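Side-chain contact in calcium uptake protein 2, mitochondrial (Homo sapiens, PDB 6LB7), which probably senses calcium through its EF-hands and helps regulate calcium uptake by mitochondria: residues C68-T71 with F72-L76. Sequence-based numbering, arbitrary orientation.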
loop_
_atom_site.group_PDB
_atom_site.type_symbol
_atom_site.label_atom_id
_atom_site.label_comp_id
_atom_site.label_asym_id
_atom_site.label_seq_id
_atom_site.Cartn_x
_atom_site.Cartn_y
_atom_site.Cartn_z
ATOM N N CYS B 68 13.434 13.152 27.372
ATOM C CA CYS B 68 13.712 12.246 26.264
ATOM C C CYS B 68 12.608 11.203 26.053
ATOM O O CYS B 68 12.863 10.164 25.427
ATOM C CB CYS B 68 15.057 11.545 26.482
ATOM S SG CYS B 68 15.074 10.452 27.909
ATOM N N GLY B 69 11.404 11.453 26.571
ATOM C CA GLY B 69 10.292 10.543 26.412
ATOM C C GLY B 69 9.119 11.197 25.713
ATOM O O GLY B 69 9.314 11.988 24.785
ATOM N N SER B 70 7.904 10.905 26.172
ATOM C CA SER B 70 6.694 11.415 25.544
ATOM C C SER B 70 6.323 12.837 25.970
ATOM O O SER B 70 5.208 13.272 25.681
ATOM C CB SER B 70 5.525 10.476 25.838
ATOM O OG SER B 70 5.284 10.400 27.227
ATOM N N THR B 71 7.201 13.583 26.640
ATOM C CA THR B 71 6.921 14.986 26.912
ATOM C C THR B 71 7.930 15.906 26.253
ATOM O O THR B 71 7.975 17.097 26.590
ATOM C CB THR B 71 6.879 15.269 28.412
ATOM O OG1 THR B 71 8.190 15.076 28.973
ATOM C CG2 THR B 71 5.870 14.339 29.084
ATOM N N PHE B 72 8.702 15.394 25.293
ATOM C CA PHE B 72 9.745 16.182 24.644
ATOM C C PHE B 72 9.213 17.496 24.074
ATOM O O PHE B 72 9.802 18.557 24.290
ATOM C CB PHE B 72 10.397 15.337 23.537
ATOM C CG PHE B 72 11.467 16.056 22.752
ATOM C CD1 PHE B 72 12.734 16.250 23.293
ATOM C CD2 PHE B 72 11.213 16.518 21.463
ATOM C CE1 PHE B 72 13.726 16.894 22.569
ATOM C CE2 PHE B 72 12.205 17.162 20.741
ATOM C CZ PHE B 72 13.466 17.338 21.292
ATOM N N PHE B 73 8.128 17.447 23.288
ATOM C CA PHE B 73 7.669 18.703 22.682
ATOM C C PHE B 73 6.997 19.600 23.722
ATOM O O PHE B 73 7.187 20.819 23.702
ATOM C CB PHE B 73 6.737 18.440 21.483
ATOM C CG PHE B 73 7.443 17.829 20.290
ATOM C CD1 PHE B 73 7.998 18.630 19.297
ATOM C CD2 PHE B 73 7.601 16.451 20.194
ATOM C CE1 PHE B 73 8.681 18.063 18.219
ATOM C CE2 PHE B 73 8.276 15.876 19.121
ATOM C CZ PHE B 73 8.821 16.680 18.131
ATOM N N ARG B 74 6.206 19.015 24.636
ATOM C CA ARG B 74 5.534 19.824 25.665
ATOM C C ARG B 74 6.531 20.454 26.626
ATOM O O ARG B 74 6.314 21.579 27.077
ATOM C CB ARG B 74 4.508 18.978 26.447
ATOM C CG ARG B 74 3.180 18.791 25.681
ATOM C CD ARG B 74 2.239 17.739 26.332
ATOM N NE ARG B 74 2.793 16.382 26.312
ATOM C CZ ARG B 74 2.238 15.335 26.907
ATOM N NH1 ARG B 74 1.089 15.477 27.565
ATOM N NH2 ARG B 74 2.823 14.141 26.846
ATOM N N ASP B 75 7.633 19.758 26.950
ATOM C CA ASP B 75 8.658 20.362 27.800
ATOM C C ASP B 75 9.327 21.554 27.119
ATOM O O ASP B 75 9.549 22.589 27.754
ATOM C CB ASP B 75 9.704 19.322 28.201
ATOM C CG ASP B 75 9.140 18.260 29.110
ATOM O OD1 ASP B 75 9.766 17.198 29.242
ATOM O OD2 ASP B 75 8.041 18.463 29.670
ATOM N N LEU B 76 9.663 21.431 25.832
ATOM C CA LEU B 76 10.312 22.538 25.131
ATOM C C LEU B 76 9.405 23.755 25.007
ATOM O O LEU B 76 9.865 24.893 25.141
ATOM C CB LEU B 76 10.754 22.094 23.740
ATOM C CG LEU B 76 11.942 21.137 23.715
ATOM C CD1 LEU B 76 12.116 20.577 22.302
ATOM C CD2 LEU B 76 13.185 21.880 24.184
#
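Phe72 meets the turn that leads into its helix through its backbone: the amide N makes a weak bond, 3.5 Å long, to Gly69 O, closing a type I beta turn that runs from Gly69 to Phe72. A chi1 of 178° swings the Phe72 ring away from that turn, and one face receives Leu76 CD1 near the rim, one helical turn on. The edge of the Phe72 ring meets a face of Phe73, whose bulk suits the buried side of this short helix. Arg74 is long enough to come back to the loop, and the bend at chi3 (-65°) turns its guanidinium toward Ser70 O. There NH2 donates to Ser70 O at 2.8 Å, the carbonyl oxygen lying in the guanidinium plane, while Thr71 CG2 touches NH2 obliquely at 3.8 Å. Glu186 pairs with NE and Glu189 with NH2 in salt bridges, so an alanine here would probably leave Ser70 O without this donor and both carboxylates without their cationic mate. Asp75 is joined twice to Thr71, the N-cap residue: its N donates to Thr71 O at 2.7 Å, and its OD1 accepts from Thr71 OG1 at 2.7 Å, met from above the carboxylate plane. The threonine hydroxyl thus serves Asp75 and does not cap a helix amide. Aspartate suits this place because its carboxylate is near enough to the backbone for OD1 to accept from both Thr71 OG1 and the Gly67 amide, tying helix 72-76 to the loop before it. The helix start packs against helices 30-38, 157-163 and 173-196: Phe73 packs on Leu34 and Leu183, while Phe72 lies edge-to-face with Phe179 and makes a cation-pi contact with Arg161.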